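Local coordinates for protein tyrosinase (Burkholderia thailandensis, PDB 5ZRD) that probably catalyses the copper-dependent hydroxylation of monophenols to catechols and their oxidation to quinones, at residues S113-D118 and F316-C321; R9-V14 and Y97-E102. One frame throughout, in Å; residues are numbered along the deposited sequence.

How the interactions relate
Interactions 1 and 2 lie side by side, their centres about 7 Å apart, and pack against helices 90-108 and 315-334 beside the dicopper site of a type-3 copper enzyme. Along the chain they come in series: 9-14 meets 97-102 on helix 90-108 first, then the loop 113-118, which follows that same helix, meets 316-321 on helix 315-334. Two of the helices that bring copper ligands, 90-108 (His94) and 315-334 (His320), are thus joined to a loop and an N-terminal strand. The contacts also touch directly: the backbone N of Met114 lies 2.8 Å from Glu102 OE2, and that of Val14 lies 2.8 Å from Phe116 O, both probable hydrogen bonds.

Interaction 1: residues S113-D118 and F316-C321; sequences SMPFWD and FFFHHC. With CU (copper (II) ion), chain K; O (oxygen atom), chain L.
Met114 reaches from the loop 113-118 to Phe318 on helix 315-334, one of the helices of the tyrosinase central domain that carry copper ligands, and meets its ring in a Met-aromatic contact. Its CB heads neither straight at the helix nor away from it; chi1 of -179° then puts CG opposite the backbone N and past Cys321, 4.4 Å from the CB of that residue. A turn at chi2 lifts SD over the ring, 4.6 Å from the centroid of Phe318, and a further bend leaves the CE methyl over the same face, where its modelled closeness is doubtful. That methyl also neighbours CB of Phe317, so the tip of the methionine lies beside two consecutive residues of the helix. Pro115 joins from another direction, its CG obliquely 3.7 Å from CE2 of the Phe318 ring, while Leu32 of helix 27-41 packs on both residues.

The backbone adds a polar tie. The amide N of Trp117 donates to the carbonyl oxygen of Phe318, fairly straight at 161° about the hydrogen although the donor stands well above the carbonyl plane. At Trp117 the CB packs on CB of Phe318, and NE1 is occupied by Thr124 OG1. Cys321 turns its sulfur toward the loop, where SG rests 3.7 Å from CB of Phe116.

While these residues face the loop, His320 points away from it into the dinuclear site, completing with His277 and His281 the protein ligands of one copper. The contact therefore packs the side of a helix turn whose other side presents His320 to the metal. There, His320 NE2 binds the copper at 1.9 Å, and the bound oxygen atom lies near the plane of its ring, at the edge.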
# COMPACT_ATOMS: atom_id res chain seq x y z
N SER A 113 18.70 38.06 -24.02
CA SER A 113 19.45 36.79 -23.95
C SER A 113 19.98 36.55 -22.53
O SER A 113 20.52 37.45 -21.83
CB SER A 113 20.61 36.78 -24.94
OG SER A 113 20.11 36.73 -26.28
N MET A 114 19.87 35.29 -22.14
CA MET A 114 20.38 34.85 -20.86
C MET A 114 21.89 34.69 -20.98
O MET A 114 22.35 33.86 -21.75
CB MET A 114 19.73 33.52 -20.47
CG MET A 114 20.19 32.99 -19.13
SD MET A 114 19.71 34.05 -17.74
CE MET A 114 21.10 33.76 -16.65
N PRO A 115 22.67 35.48 -20.24
CA PRO A 115 24.11 35.33 -20.34
C PRO A 115 24.60 34.18 -19.47
O PRO A 115 23.79 33.57 -18.75
CB PRO A 115 24.69 36.64 -19.80
CG PRO A 115 23.65 37.11 -18.82
CD PRO A 115 22.33 36.54 -19.28
N PHE A 116 25.91 33.93 -19.53
CA PHE A 116 26.54 32.83 -18.80
C PHE A 116 27.56 33.41 -17.82
O PHE A 116 28.30 34.35 -18.12
CB PHE A 116 27.18 31.79 -19.73
CG PHE A 116 28.21 32.30 -20.71
CD1 PHE A 116 27.83 32.73 -21.98
CD2 PHE A 116 29.55 32.31 -20.38
CE1 PHE A 116 28.77 33.19 -22.89
CE2 PHE A 116 30.50 32.77 -21.30
CZ PHE A 116 30.11 33.21 -22.55
N TRP A 117 27.59 32.85 -16.63
CA TRP A 117 28.72 33.07 -15.74
C TRP A 117 29.86 32.20 -16.23
O TRP A 117 29.83 30.99 -16.06
CB TRP A 117 28.39 32.75 -14.28
CG TRP A 117 29.60 32.71 -13.39
CD1 TRP A 117 30.78 33.36 -13.54
CD2 TRP A 117 29.69 31.98 -12.17
NE1 TRP A 117 31.63 33.06 -12.51
CE2 TRP A 117 30.97 32.26 -11.62
CE3 TRP A 117 28.82 31.16 -11.46
CZ2 TRP A 117 31.42 31.67 -10.44
CZ3 TRP A 117 29.27 30.59 -10.29
CH2 TRP A 117 30.54 30.85 -9.78
N ASP A 118 30.84 32.84 -16.84
CA ASP A 118 32.03 32.16 -17.29
C ASP A 118 32.92 31.78 -16.11
O ASP A 118 33.79 32.55 -15.70
CB ASP A 118 32.81 33.01 -18.31
CG ASP A 118 33.86 32.19 -19.06
OD1 ASP A 118 34.25 31.07 -18.59
OD2 ASP A 118 34.30 32.66 -20.11
N PHE A 316 21.54 29.81 -10.17
CA PHE A 316 21.35 28.52 -10.87
C PHE A 316 21.40 28.69 -12.39
O PHE A 316 22.03 27.91 -13.06
CB PHE A 316 20.03 27.88 -10.48
CG PHE A 316 19.78 26.56 -11.16
CD1 PHE A 316 19.23 26.51 -12.43
CD2 PHE A 316 20.05 25.36 -10.50
CE1 PHE A 316 18.99 25.29 -13.03
CE2 PHE A 316 19.82 24.14 -11.11
CZ PHE A 316 19.30 24.11 -12.37
N PHE A 317 20.79 29.73 -12.92
CA PHE A 317 20.58 29.83 -14.38
C PHE A 317 21.82 30.39 -15.07
O PHE A 317 22.12 30.00 -16.21
CB PHE A 317 19.29 30.61 -14.65
CG PHE A 317 18.10 29.80 -14.24
CD1 PHE A 317 17.69 29.81 -12.93
CD2 PHE A 317 17.55 28.88 -15.10
CE1 PHE A 317 16.67 28.98 -12.51
CE2 PHE A 317 16.52 28.05 -14.68
CZ PHE A 317 16.07 28.10 -13.39
N PHE A 318 22.55 31.27 -14.38
CA PHE A 318 23.82 31.79 -14.91
C PHE A 318 24.86 30.66 -15.02
O PHE A 318 25.66 30.58 -15.96
CB PHE A 318 24.30 32.94 -14.02
CG PHE A 318 23.44 34.16 -14.16
CD1 PHE A 318 22.26 34.29 -13.45
CD2 PHE A 318 23.74 35.13 -15.10
CE1 PHE A 318 21.43 35.37 -13.64
CE2 PHE A 318 22.92 36.23 -15.26
CZ PHE A 318 21.77 36.35 -14.54
N HIS A 319 24.85 29.80 -14.00
CA HIS A 319 25.71 28.66 -13.92
C HIS A 319 25.36 27.64 -15.02
O HIS A 319 26.24 27.16 -15.72
CB HIS A 319 25.55 28.00 -12.55
CG HIS A 319 26.03 26.60 -12.50
ND1 HIS A 319 27.34 26.25 -12.72
CD2 HIS A 319 25.37 25.45 -12.25
CE1 HIS A 319 27.47 24.95 -12.56
NE2 HIS A 319 26.26 24.43 -12.32
N HIS A 320 24.09 27.29 -15.09
CA HIS A 320 23.63 26.33 -16.03
C HIS A 320 23.71 26.85 -17.46
O HIS A 320 23.77 26.04 -18.37
CB HIS A 320 22.22 25.84 -15.72
CG HIS A 320 22.27 24.56 -14.96
ND1 HIS A 320 22.50 23.37 -15.58
CD2 HIS A 320 22.20 24.29 -13.64
CE1 HIS A 320 22.55 22.41 -14.69
NE2 HIS A 320 22.33 22.95 -13.50
N CYS A 321 23.81 28.15 -17.67
CA CYS A 321 24.03 28.66 -19.02
C CYS A 321 25.51 28.40 -19.38
O CYS A 321 25.86 28.05 -20.53
CB CYS A 321 23.59 30.12 -19.12
SG CYS A 321 23.77 30.88 -20.75
CU CU K . 22.85 22.28 -11.83
O O L . 21.61 20.58 -11.31

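Interaction 2: residues R9-V14 and Y97-E102; sequences RVRRSV and YVYKLE
Glu102 receives two arginines at once, in a compact salt-bridge network that joins the N-terminal strand 9-11 to helix 90-108, the helix of the tyrosinase central domain that carries the copper ligand His94. Arg9 grips the carboxylate end-on: NH1 bonds Glu102 OE2 at 2.9 Å and NH2 bonds Glu102 OE1 at 3.0 Å, both rather bent. Arg11 comes side-on from the opposite face of the carboxylate plane, its NE 3.1 Å from Glu102 OE2 and its NH2 2.9 Å from Glu102 OE1. This last bond is nearly straight, at 176°, with OE1 in the guanidinium plane. Each oxygen thus accepts from both arginines, and the guanidinium of Arg9 stands almost perpendicular to the carboxylate, at 89°.

Around this core, Arg11 runs extended from CG to NE, which carries NH1 to within 3.6 Å of Val98 CG1; Val98 also touches His320. Arg11 NH2 lies at the edge of the Tyr99 ring. A water accepts from Arg9 NH2 and makes a weak contact with Tyr99 OH.

Further out, Tyr400 OH bonds Arg11 NH1, and Phe398 forms a cation-pi contact with Arg11; both belong to strand 398-400, which pairs in parallel with strand 9-11. Ser113 OG bonds Arg9 NH1, and Met114 N donates to OE2. Two guanidinium groups and a backbone N-H converging on one buried carboxylate would probably stabilise its ionised form.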
# COMPACT_ATOMS: atom_id res chain seq x y z
N ARG A 9 20.78 34.78 -32.04
CA ARG A 9 21.08 35.61 -30.83
C ARG A 9 22.34 35.10 -30.13
O ARG A 9 22.62 33.89 -30.12
CB ARG A 9 19.99 35.49 -29.77
CG ARG A 9 18.63 36.05 -30.15
CD ARG A 9 17.78 36.14 -28.90
NE ARG A 9 17.24 34.83 -28.61
CZ ARG A 9 17.72 33.98 -27.70
NH1 ARG A 9 18.71 34.34 -26.88
NH2 ARG A 9 17.18 32.78 -27.62
N VAL A 10 23.08 36.01 -29.53
CA VAL A 10 24.34 35.70 -28.92
C VAL A 10 24.23 35.81 -27.40
O VAL A 10 24.20 36.89 -26.87
CB VAL A 10 25.45 36.63 -29.45
CG1 VAL A 10 26.82 36.20 -28.92
CG2 VAL A 10 25.46 36.67 -30.97
N ARG A 11 24.21 34.64 -26.73
CA ARG A 11 24.39 34.54 -25.27
C ARG A 11 25.82 34.96 -24.94
O ARG A 11 26.73 34.37 -25.49
CB ARG A 11 24.13 33.11 -24.76
CG ARG A 11 22.65 32.79 -24.64
CD ARG A 11 22.34 31.47 -24.00
NE ARG A 11 20.91 31.17 -24.09
CZ ARG A 11 20.38 30.01 -23.69
NH1 ARG A 11 21.17 29.06 -23.20
NH2 ARG A 11 19.08 29.80 -23.79
N ARG A 12 25.98 35.95 -24.06
CA ARG A 12 27.29 36.51 -23.77
C ARG A 12 27.68 36.31 -22.29
O ARG A 12 26.85 35.99 -21.40
CB ARG A 12 27.32 38.00 -24.12
CG ARG A 12 27.23 38.29 -25.61
CD ARG A 12 27.62 39.72 -25.96
NE ARG A 12 27.54 39.98 -27.40
CZ ARG A 12 28.33 39.43 -28.33
NH1 ARG A 12 29.44 38.78 -27.99
NH2 ARG A 12 27.98 39.52 -29.61
N SER A 13 28.97 36.46 -22.04
CA SER A 13 29.51 36.35 -20.70
C SER A 13 28.98 37.48 -19.82
O SER A 13 29.09 38.65 -20.19
CB SER A 13 31.02 36.35 -20.73
OG SER A 13 31.54 36.64 -19.44
N VAL A 14 28.46 37.13 -18.63
CA VAL A 14 27.91 38.10 -17.69
C VAL A 14 29.01 39.09 -17.29
O VAL A 14 28.75 40.28 -17.10
CB VAL A 14 27.27 37.42 -16.46
CG1 VAL A 14 28.19 37.38 -15.26
CG2 VAL A 14 25.98 38.13 -16.07
N TYR A 97 15.75 23.81 -20.02
CA TYR A 97 15.35 24.53 -18.80
C TYR A 97 15.81 25.97 -18.92
O TYR A 97 15.03 26.90 -18.65
CB TYR A 97 15.92 23.88 -17.54
CG TYR A 97 15.42 24.37 -16.21
CD1 TYR A 97 14.20 25.03 -16.05
CD2 TYR A 97 16.15 24.12 -15.06
CE1 TYR A 97 13.73 25.43 -14.81
CE2 TYR A 97 15.68 24.47 -13.81
CZ TYR A 97 14.48 25.14 -13.69
OH TYR A 97 14.06 25.51 -12.45
N VAL A 98 17.04 26.14 -19.35
CA VAL A 98 17.61 27.47 -19.42
C VAL A 98 16.89 28.26 -20.50
O VAL A 98 16.64 29.46 -20.37
CB VAL A 98 19.11 27.45 -19.73
CG1 VAL A 98 19.65 28.86 -19.89
CG2 VAL A 98 19.89 26.70 -18.66
N TYR A 99 16.64 27.57 -21.60
CA TYR A 99 16.01 28.19 -22.75
C TYR A 99 14.60 28.64 -22.36
O TYR A 99 14.25 29.72 -22.69
CB TYR A 99 15.92 27.19 -23.91
CG TYR A 99 15.23 27.69 -25.16
CD1 TYR A 99 15.89 28.54 -26.02
CD2 TYR A 99 13.96 27.27 -25.50
CE1 TYR A 99 15.29 28.97 -27.19
CE2 TYR A 99 13.35 27.69 -26.68
CZ TYR A 99 14.03 28.54 -27.53
OH TYR A 99 13.48 28.97 -28.69
N LYS A 100 13.86 27.79 -21.66
CA LYS A 100 12.51 28.10 -21.22
C LYS A 100 12.49 29.31 -20.26
O LYS A 100 11.59 30.18 -20.34
CB LYS A 100 11.87 26.85 -20.61
CG LYS A 100 11.22 25.92 -21.63
CD LYS A 100 10.23 26.64 -22.54
CE LYS A 100 9.50 25.72 -23.50
NZ LYS A 100 8.59 26.48 -24.40
N LEU A 101 13.48 29.42 -19.38
CA LEU A 101 13.53 30.61 -18.51
C LEU A 101 13.85 31.83 -19.37
O LEU A 101 13.38 32.92 -19.13
CB LEU A 101 14.57 30.44 -17.40
CG LEU A 101 14.78 31.70 -16.58
CD1 LEU A 101 14.76 31.41 -15.09
CD2 LEU A 101 16.08 32.40 -16.99
N GLU A 102 14.72 31.64 -20.34
CA GLU A 102 15.03 32.72 -21.24
C GLU A 102 13.77 33.13 -22.03
O GLU A 102 13.62 34.30 -22.31
CB GLU A 102 16.15 32.27 -22.17
CG GLU A 102 16.75 33.39 -23.00
CD GLU A 102 17.76 32.90 -24.02
OE1 GLU A 102 17.43 31.92 -24.78
OE2 GLU A 102 18.87 33.52 -24.08
O HOH W 1 15.26 31.73 -29.48